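Local structure of conserved protein (Methanosarcina mazei, 4DPO) at residues A[64-67]-A[73-76]; A[47-52]-A[92-97]; A[51-54]-A[58-61]. The protein is of unknown function but belongs to the antibiotic biosynthesis monooxygenase family, is dimeric in the crystal assembly and may be an enzyme. All coordinates share one frame; numbering follows the deposited sequence.

Interaction 1: residues A[64-67]-A[73-76]; sequences VYQE and ILTM
L74 lays its CD1 methyl against the aliphatic base of Q66, 3.3 Å from Q66 CB, and the two side chains cross obliquely. Q66 keeps CG anti to its backbone N (chi1 171°), and its extended chain carries the amide beyond the leucine: Q66 NE2 bonds to P71 O and OE1 to R116 of the second subunit. On the same face, V64 offers CG2 to the CE methyl of selenomethionine M76 at 4.3 Å. Here V64 and L74 also meet helix 39-54. The segments are the turn-proximal halves of a beta hairpin, antiparallel neighbours in the sheet of a ferredoxin-like fold. Y65 and T75 form a hydrogen-bonded pair (Y65 N to T75 O 2.8 Å, T75 N to Y65 O 2.7 Å), while V64-M76 and Q66-L74 are non-hydrogen-bonded. Y65 and T75 point to the other face; the backbone T75 O lies at the edge of the tyrosine ring, near its plane, and T75 OG1 bonds to Y115 of the second subunit. Nearest the turn, E67 and I73 lie side by side, with E67 OE1 3.8 Å from I73 CG2 and E67 N bonded to I73 O at 3.2 Å, while E67 OE2 hydrogen-bonds to N113 of the second subunit.

Interaction 2: residues A[47-52]-A[92-97]; sequences KSLIEE and SDHFKE
L49 is the first residue of 47-52 to touch the other helix, and it does so with one branch. Its CG stands anti to the backbone N (chi1 -178°), which carries CD1 across to the edge of the H94 ring, near the ring plane and 3.6 Å from H94 CD2. The two side chains cross at about a right angle, and the same methyl lies 4.3 Å from F95 CA, a looser touch on the backbone of the next residue.

One turn further on, E52 meets the imidazole from a different direction. Its CB lies over one face, 3.5 Å from the ring centroid and 16° off the ring normal, which defines a CH-pi contact. E52 CG reaches H94 CB at 3.9 Å, but the chain then bends and the carboxylate turns away, steeply inclined to the ring. The contact with E52 is thus made by its aliphatic base.

The opposite face of the imidazole is met by S92 OG, 3.2 Å above its plane. S92 is the N-cap of the second helix, and its OG accepts a weak bond from F95 N. The ring is thus held between E52 CB of helix 39-54 and the N-cap hydroxyl of its own helix, the latter offset toward the rim, and NE2 makes a further weak hydrogen bond to E56 OE2.

The segments run nearly antiparallel, at 164° with axes 9.9 Å apart. The contact joins the C-terminal part of helix 39-54 to the first turn of helix 93-104, which follows helix 83-90; F95 also meets the rings of H89 and F99.

Interaction 3: residues A[51-54]-A[58-61]; sequences EETL and GCID
C59 meets the end of the preceding helix partly through a peptide carbonyl: its CB lies 3.5 Å from T53 O, and SG follows at 3.9 Å. The thiol stands anti to the backbone N of C59 (chi1 -177°), which sets it alongside T53 and L54. There two side chains approach it: L54 brings the CD2 branch to 4.0 Å from SG, and T53 brings the CG2 methyl to 4.3 Å from the same sulfur. W80 of the neighbouring strand packs on both T53 and C59, and Y62 on T53 and L54.

The contact sits where helix 39-54 gives way to strand 59-67, the helix-to-strand turn of a ferredoxin-like fold. G58 has a positive phi (104°), where a side chain would collide with the preceding carbonyl O, which favours glycine at this entry to the strand. Just beyond, I60 and D61 both face E79 in a classic beta bulge, and D61 OD2 forms a salt bridge with R27 of the second subunit.

No hydrogen bond links the two segments; between the side chains the contact is van der Waals, sulfur against methyls, so it constrains distance more than direction.

How the interactions relate
From the N terminus, helix 39-54 supplies the first segment of both interaction 2 and interaction 3, which share E51 and E52. Interaction 3 closes first, across the three residues between 51-54 and 58-61. Interaction 1 follows in series on strand 59-67, closing the hairpin over five residues, its centre about 17 Å from that of interaction 3. Interaction 2 closes last, spanning 39 residues, and the whole of interaction 1 falls within that span. Interactions 2 and 3 touch directly, H94 NE2 packing 3.2 Å from T53 OG1. Together they tie helix 39-54 to helix 93-104 and to the start of strand 59-67, while interaction 1 pairs the far end of that strand with strand 73-80.

Interaction 1: residues A[64-67]-A[73-76]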
ATOM      1  N   VAL A  64       8.433  -2.998   6.024  1.00 50.93           N
ATOM      2  CA  VAL A  64       7.501  -2.381   6.970  1.00 50.77           C
ATOM      3  C   VAL A  64       7.637  -0.874   7.078  1.00 50.23           C
ATOM      4  O   VAL A  64       8.748  -0.352   7.111  1.00 50.89           O
ATOM      5  CB  VAL A  64       7.424  -3.114   8.373  1.00 50.91           C
ATOM      6  CG1 VAL A  64       8.671  -3.864   8.693  1.00 50.54           C
ATOM      7  CG2 VAL A  64       7.027  -2.152   9.489  1.00 50.04           C
ATOM      8  N   TYR A  65       6.510  -0.188   7.110  1.00 49.11           N
ATOM      9  CA  TYR A  65       6.514   1.230   6.971  1.00 50.13           C
ATOM     10  C   TYR A  65       5.773   1.895   8.164  1.00 52.52           C
ATOM     11  O   TYR A  65       4.914   1.263   8.791  1.00 53.46           O
ATOM     12  CB  TYR A  65       5.856   1.567   5.646  1.00 48.90           C
ATOM     13  CG  TYR A  65       6.629   1.123   4.385  1.00 48.55           C
ATOM     14  CD1 TYR A  65       6.655  -0.226   3.962  1.00 46.05           C
ATOM     15  CD2 TYR A  65       7.283   2.064   3.586  1.00 48.91           C
ATOM     16  CE1 TYR A  65       7.341  -0.633   2.827  1.00 45.93           C
ATOM     17  CE2 TYR A  65       7.987   1.673   2.455  1.00 51.67           C
ATOM     18  CZ  TYR A  65       8.022   0.325   2.073  1.00 51.95           C
ATOM     19  OH  TYR A  65       8.752  -0.024   0.922  1.00 55.59           O
ATOM     20  N   GLN A  66       6.062   3.155   8.491  1.00 53.72           N
ATOM     21  CA  GLN A  66       5.407   3.773   9.637  1.00 55.28           C
ATOM     22  C   GLN A  66       4.728   5.025   9.195  1.00 56.99           C
ATOM     23  O   GLN A  66       5.293   5.776   8.412  1.00 57.51           O
ATOM     24  CB  GLN A  66       6.418   4.139  10.681  1.00 55.61           C
ATOM     25  CG  GLN A  66       5.873   4.967  11.804  1.00 58.85           C
ATOM     26  CD  GLN A  66       7.002   5.569  12.623  1.00 65.40           C
ATOM     27  OE1 GLN A  66       7.678   6.476  12.168  1.00 67.81           O
ATOM     28  NE2 GLN A  66       7.220   5.051  13.831  1.00 66.47           N
ATOM     29  N   GLU A  67       3.503   5.247   9.665  1.00 59.05           N
ATOM     30  CA  GLU A  67       2.748   6.403   9.253  1.00 61.14           C
ATOM     31  C   GLU A  67       3.382   7.600   9.889  1.00 62.84           C
ATOM     32  O   GLU A  67       3.796   7.540  11.051  1.00 63.50           O
ATOM     33  CB  GLU A  67       1.315   6.343   9.715  1.00 61.15           C
ATOM     34  CG  GLU A  67       0.624   7.625   9.342  1.00 64.05           C
ATOM     35  CD  GLU A  67      -0.849   7.509   9.158  1.00 68.03           C
ATOM     36  OE1 GLU A  67      -1.464   6.731   9.896  1.00 71.03           O
ATOM     37  OE2 GLU A  67      -1.398   8.233   8.286  1.00 71.81           O
ATOM     38  N   ILE A  73       1.455   3.293  14.328  1.00 63.49           N
ATOM     39  CA  ILE A  73       0.826   2.723  13.178  1.00 61.37           C
ATOM     40  C   ILE A  73       1.959   2.206  12.316  1.00 59.98           C
ATOM     41  O   ILE A  73       2.651   2.993  11.710  1.00 59.64           O
ATOM     42  CB  ILE A  73       0.098   3.817  12.407  1.00 61.99           C
ATOM     43  CG1 ILE A  73      -0.908   4.547  13.323  1.00 61.48           C
ATOM     44  CG2 ILE A  73      -0.518   3.242  11.103  1.00 60.80           C
ATOM     45  CD1 ILE A  73      -2.218   3.763  13.679  1.00 60.66           C
ATOM     46  N   LEU A  74       2.142   0.894  12.268  1.00 58.18           N
ATOM     47  CA  LEU A  74       3.191   0.248  11.480  1.00 56.72           C
ATOM     48  C   LEU A  74       2.672  -0.754  10.370  1.00 56.33           C
ATOM     49  O   LEU A  74       2.226  -1.893  10.674  1.00 56.52           O
ATOM     50  CB  LEU A  74       4.136  -0.484  12.410  1.00 56.30           C
ATOM     51  CG  LEU A  74       5.410   0.131  13.029  1.00 57.91           C
ATOM     52  CD1 LEU A  74       5.941   1.314  12.294  1.00 53.63           C
ATOM     53  CD2 LEU A  74       5.248   0.437  14.515  1.00 57.51           C
ATOM     54  N   THR A  75       2.760  -0.361   9.094  1.00 54.03           N
ATOM     55  CA  THR A  75       2.088  -1.118   8.053  1.00 52.09           C
ATOM     56  C   THR A  75       3.049  -2.058   7.339  1.00 52.01           C
ATOM     57  O   THR A  75       4.227  -1.774   7.251  1.00 53.08           O
ATOM     58  CB  THR A  75       1.362  -0.152   7.149  1.00 52.14           C
ATOM     59  OG1 THR A  75       0.400   0.586   7.944  1.00 50.70           O
ATOM     60  CG2 THR A  75       0.644  -0.866   6.001  1.00 50.16           C
HETATM   61  N   MSE A  76       2.582  -3.229   6.925  1.00 50.97           N
HETATM   62  CA  MSE A  76       3.360  -4.114   6.071  1.00 50.11           C
HETATM   63  C   MSE A  76       2.986  -3.900   4.595  1.00 49.80           C
HETATM   64  O   MSE A  76       1.805  -3.894   4.235  1.00 49.24           O
HETATM   65  CB  MSE A  76       3.088  -5.557   6.420  1.00 50.37           C
HETATM   66  CG  MSE A  76       4.261  -6.305   6.956  1.00 52.26           C
HETATM   67 SE   MSE A  76       4.160  -6.034   8.914  0.50 60.10          SE
HETATM   68  CE  MSE A  76       3.320  -4.294   9.113  1.00 54.90           C
TER

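Interaction 2: residues A[47-52]-A[92-97]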
ATOM      1  N   LYS A  47      12.128  -8.069  11.599  1.00 65.63           N
ATOM      2  CA  LYS A  47      13.501  -8.277  11.071  1.00 65.63           C
ATOM      3  C   LYS A  47      13.651  -9.697  10.611  1.00 65.73           C
ATOM      4  O   LYS A  47      14.081  -9.928   9.456  1.00 67.27           O
ATOM      5  CB  LYS A  47      14.599  -7.904  12.074  1.00 66.05           C
ATOM      6  N   SER A  48      13.237 -10.653  11.440  1.00 64.24           N
ATOM      7  CA  SER A  48      13.430 -12.056  11.025  1.00 64.35           C
ATOM      8  C   SER A  48      12.474 -12.458   9.912  1.00 64.01           C
ATOM      9  O   SER A  48      12.773 -13.301   9.045  1.00 65.00           O
ATOM     10  CB  SER A  48      13.332 -13.041  12.222  1.00 64.30           C
ATOM     11  OG  SER A  48      13.595 -12.406  13.465  1.00 63.44           O
ATOM     12  N   LEU A  49      11.293 -11.874   9.968  1.00 63.70           N
ATOM     13  CA  LEU A  49      10.252 -12.209   9.032  1.00 62.96           C
ATOM     14  C   LEU A  49      10.595 -11.698   7.639  1.00 62.69           C
ATOM     15  O   LEU A  49      10.262 -12.358   6.683  1.00 63.09           O
ATOM     16  CB  LEU A  49       8.915 -11.644   9.506  1.00 62.87           C
ATOM     17  CG  LEU A  49       7.713 -11.968   8.610  1.00 62.26           C
ATOM     18  CD1 LEU A  49       7.556 -13.490   8.427  1.00 60.92           C
ATOM     19  CD2 LEU A  49       6.459 -11.319   9.139  1.00 58.12           C
ATOM     20  N   ILE A  50      11.265 -10.549   7.541  1.00 62.63           N
ATOM     21  CA  ILE A  50      11.649  -9.955   6.262  1.00 63.65           C
ATOM     22  C   ILE A  50      12.752 -10.817   5.653  1.00 65.37           C
ATOM     23  O   ILE A  50      12.571 -11.334   4.532  1.00 65.73           O
ATOM     24  CB  ILE A  50      12.070  -8.451   6.364  1.00 62.69           C
ATOM     25  N   GLU A  51      13.838 -11.041   6.418  1.00 66.85           N
ATOM     26  CA  GLU A  51      14.955 -11.902   6.006  1.00 67.84           C
ATOM     27  C   GLU A  51      14.424 -13.174   5.381  1.00 69.03           C
ATOM     28  O   GLU A  51      14.830 -13.537   4.266  1.00 69.62           O
ATOM     29  CB  GLU A  51      15.878 -12.251   7.185  1.00 68.31           C
ATOM     30  N   GLU A  52      13.492 -13.847   6.063  1.00 69.63           N
ATOM     31  CA  GLU A  52      13.012 -15.114   5.529  1.00 70.22           C
ATOM     32  C   GLU A  52      12.233 -14.895   4.260  1.00 69.80           C
ATOM     33  O   GLU A  52      12.509 -15.541   3.237  1.00 70.01           O
ATOM     34  CB  GLU A  52      12.185 -15.868   6.555  1.00 70.50           C
ATOM     35  CG  GLU A  52      13.061 -16.618   7.536  1.00 75.08           C
ATOM     36  CD  GLU A  52      14.307 -17.309   6.854  1.00 80.12           C
ATOM     37  OE1 GLU A  52      14.166 -18.064   5.851  1.00 80.09           O
ATOM     38  OE2 GLU A  52      15.445 -17.091   7.343  1.00 82.21           O
ATOM     39  N   SER A  92       3.659 -20.674   4.983  1.00 68.30           N
ATOM     40  CA  SER A  92       5.074 -20.956   5.258  1.00 69.51           C
ATOM     41  C   SER A  92       5.407 -21.109   6.779  1.00 70.78           C
ATOM     42  O   SER A  92       4.692 -20.580   7.659  1.00 71.45           O
ATOM     43  CB  SER A  92       5.964 -19.910   4.594  1.00 68.86           C
ATOM     44  OG  SER A  92       6.130 -18.794   5.446  1.00 69.39           O
ATOM     45  N   ASP A  93       6.496 -21.819   7.064  1.00 70.94           N
ATOM     46  CA  ASP A  93       6.968 -22.024   8.418  1.00 71.46           C
ATOM     47  C   ASP A  93       7.236 -20.737   9.190  1.00 70.71           C
ATOM     48  O   ASP A  93       6.802 -20.595  10.330  1.00 71.23           O
ATOM     49  CB  ASP A  93       8.237 -22.878   8.371  1.00 72.51           C
ATOM     50  CG  ASP A  93       7.941 -24.357   8.003  1.00 77.05           C
ATOM     51  OD1 ASP A  93       6.735 -24.731   7.926  1.00 78.60           O
ATOM     52  OD2 ASP A  93       8.910 -25.142   7.794  1.00 80.99           O
ATOM     53  N   HIS A  94       7.965 -19.799   8.592  1.00 69.37           N
ATOM     54  CA  HIS A  94       8.294 -18.557   9.310  1.00 68.19           C
ATOM     55  C   HIS A  94       7.016 -17.738   9.580  1.00 66.88           C
ATOM     56  O   HIS A  94       6.794 -17.199  10.682  1.00 66.80           O
ATOM     57  CB  HIS A  94       9.429 -17.717   8.622  1.00 68.30           C
ATOM     58  CG  HIS A  94       9.201 -17.439   7.162  1.00 68.89           C
ATOM     59  ND1 HIS A  94       9.427 -18.379   6.175  1.00 70.31           N
ATOM     60  CD2 HIS A  94       8.772 -16.323   6.520  1.00 68.63           C
ATOM     61  CE1 HIS A  94       9.125 -17.864   4.994  1.00 68.12           C
ATOM     62  NE2 HIS A  94       8.726 -16.619   5.176  1.00 68.88           N
ATOM     63  N   PHE A  95       6.157 -17.657   8.574  1.00 64.87           N
ATOM     64  CA  PHE A  95       4.961 -16.923   8.770  1.00 62.34           C
ATOM     65  C   PHE A  95       4.274 -17.559   9.958  1.00 61.97           C
ATOM     66  O   PHE A  95       3.950 -16.859  10.943  1.00 61.03           O
ATOM     67  CB  PHE A  95       4.050 -16.961   7.559  1.00 61.44           C
ATOM     68  CG  PHE A  95       2.804 -16.210   7.792  1.00 59.93           C
ATOM     69  CD1 PHE A  95       2.820 -14.798   7.800  1.00 59.29           C
ATOM     70  CD2 PHE A  95       1.630 -16.873   8.119  1.00 56.52           C
ATOM     71  CE1 PHE A  95       1.656 -14.057   8.072  1.00 56.89           C
ATOM     72  CE2 PHE A  95       0.468 -16.150   8.398  1.00 56.93           C
ATOM     73  CZ  PHE A  95       0.472 -14.734   8.358  1.00 56.70           C
ATOM     74  N   LYS A  96       4.085 -18.889   9.845  1.00 61.41           N
ATOM     75  CA  LYS A  96       3.362 -19.692  10.815  1.00 61.02           C
ATOM     76  C   LYS A  96       3.893 -19.428  12.251  1.00 61.66           C
ATOM     77  O   LYS A  96       3.086 -19.196  13.195  1.00 61.67           O
ATOM     78  CB  LYS A  96       3.379 -21.199  10.434  1.00 62.36           C
ATOM     79  CG  LYS A  96       2.279 -21.759   9.424  1.00 59.78           C
ATOM     80  N   GLU A  97       5.229 -19.418  12.416  1.00 61.24           N
ATOM     81  CA  GLU A  97       5.856 -19.180  13.724  1.00 60.93           C
ATOM     82  C   GLU A  97       5.793 -17.697  14.196  1.00 61.09           C
ATOM     83  O   GLU A  97       5.690 -17.398  15.402  1.00 62.28           O
ATOM     84  CB  GLU A  97       7.299 -19.722  13.744  1.00 60.76           C
TER

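Interaction 3: residues A[51-54]-A[58-61]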
ATOM      1  N   GLU A  51      13.838 -11.041   6.418  1.00 66.85           N
ATOM      2  CA  GLU A  51      14.955 -11.902   6.006  1.00 67.84           C
ATOM      3  C   GLU A  51      14.424 -13.174   5.381  1.00 69.03           C
ATOM      4  O   GLU A  51      14.830 -13.537   4.266  1.00 69.62           O
ATOM      5  CB  GLU A  51      15.878 -12.251   7.185  1.00 68.31           C
ATOM      6  N   GLU A  52      13.492 -13.847   6.063  1.00 69.63           N
ATOM      7  CA  GLU A  52      13.012 -15.114   5.529  1.00 70.22           C
ATOM      8  C   GLU A  52      12.233 -14.895   4.260  1.00 69.80           C
ATOM      9  O   GLU A  52      12.509 -15.541   3.237  1.00 70.01           O
ATOM     10  CB  GLU A  52      12.185 -15.868   6.555  1.00 70.50           C
ATOM     11  CG  GLU A  52      13.061 -16.618   7.536  1.00 75.08           C
ATOM     12  CD  GLU A  52      14.307 -17.309   6.854  1.00 80.12           C
ATOM     13  OE1 GLU A  52      14.166 -18.064   5.851  1.00 80.09           O
ATOM     14  OE2 GLU A  52      15.445 -17.091   7.343  1.00 82.21           O
ATOM     15  N   THR A  53      11.295 -13.943   4.328  1.00 68.74           N
ATOM     16  CA  THR A  53      10.236 -13.804   3.331  1.00 67.37           C
ATOM     17  C   THR A  53      10.794 -13.313   2.006  1.00 66.93           C
ATOM     18  O   THR A  53      10.367 -13.769   0.920  1.00 65.25           O
ATOM     19  CB  THR A  53       9.113 -12.859   3.827  1.00 67.57           C
ATOM     20  OG1 THR A  53       8.508 -13.408   5.002  1.00 65.80           O
ATOM     21  CG2 THR A  53       8.038 -12.645   2.740  1.00 66.94           C
ATOM     22  N   LEU A  54      11.749 -12.385   2.102  1.00 66.62           N
ATOM     23  CA  LEU A  54      12.432 -11.897   0.903  1.00 67.19           C
ATOM     24  C   LEU A  54      13.059 -13.047   0.120  1.00 68.14           C
ATOM     25  O   LEU A  54      13.267 -12.891  -1.086  1.00 68.79           O
ATOM     26  CB  LEU A  54      13.515 -10.871   1.200  1.00 65.59           C
ATOM     27  CG  LEU A  54      13.010  -9.464   1.421  1.00 66.86           C
ATOM     28  CD1 LEU A  54      14.164  -8.507   1.794  1.00 65.63           C
ATOM     29  CD2 LEU A  54      12.179  -8.937   0.241  1.00 64.24           C
ATOM     30  N   GLY A  58       8.428 -15.540  -5.552  1.00 68.42           N
ATOM     31  CA  GLY A  58       7.243 -14.680  -5.726  1.00 66.39           C
ATOM     32  C   GLY A  58       7.282 -13.390  -4.933  1.00 64.42           C
ATOM     33  O   GLY A  58       6.599 -12.410  -5.246  1.00 63.58           O
ATOM     34  N   CYS A  59       8.118 -13.348  -3.927  1.00 62.73           N
ATOM     35  CA  CYS A  59       8.190 -12.085  -3.245  1.00 62.12           C
ATOM     36  C   CYS A  59       8.886 -11.014  -4.071  1.00 62.47           C
ATOM     37  O   CYS A  59      10.117 -11.081  -4.255  1.00 63.47           O
ATOM     38  CB  CYS A  59       8.803 -12.220  -1.851  1.00 61.55           C
ATOM     39  SG  CYS A  59       8.833 -10.701  -0.978  1.00 58.62           S
ATOM     40  N   ILE A  60       8.126 -10.006  -4.509  1.00 61.97           N
ATOM     41  CA  ILE A  60       8.691  -8.929  -5.299  1.00 61.24           C
ATOM     42  C   ILE A  60       9.221  -7.821  -4.417  1.00 61.98           C
ATOM     43  O   ILE A  60      10.224  -7.170  -4.733  1.00 62.77           O
ATOM     44  CB  ILE A  60       7.716  -8.397  -6.448  1.00 61.80           C
ATOM     45  CG1 ILE A  60       7.275  -9.532  -7.435  1.00 57.37           C
ATOM     46  CG2 ILE A  60       8.363  -7.203  -7.174  1.00 59.25           C
ATOM     47  N   ASP A  61       8.542  -7.569  -3.313  1.00 62.38           N
ATOM     48  CA  ASP A  61       8.971  -6.491  -2.355  1.00 62.38           C
ATOM     49  C   ASP A  61       8.203  -6.798  -1.060  1.00 60.98           C
ATOM     50  O   ASP A  61       7.150  -7.451  -1.080  1.00 61.23           O
ATOM     51  CB  ASP A  61       8.718  -5.039  -2.869  1.00 62.25           C
ATOM     52  CG  ASP A  61       9.598  -3.916  -2.113  1.00 68.67           C
ATOM     53  OD1 ASP A  61      10.540  -4.265  -1.292  1.00 72.60           O
ATOM     54  OD2 ASP A  61       9.334  -2.672  -2.356  1.00 69.65           O
TER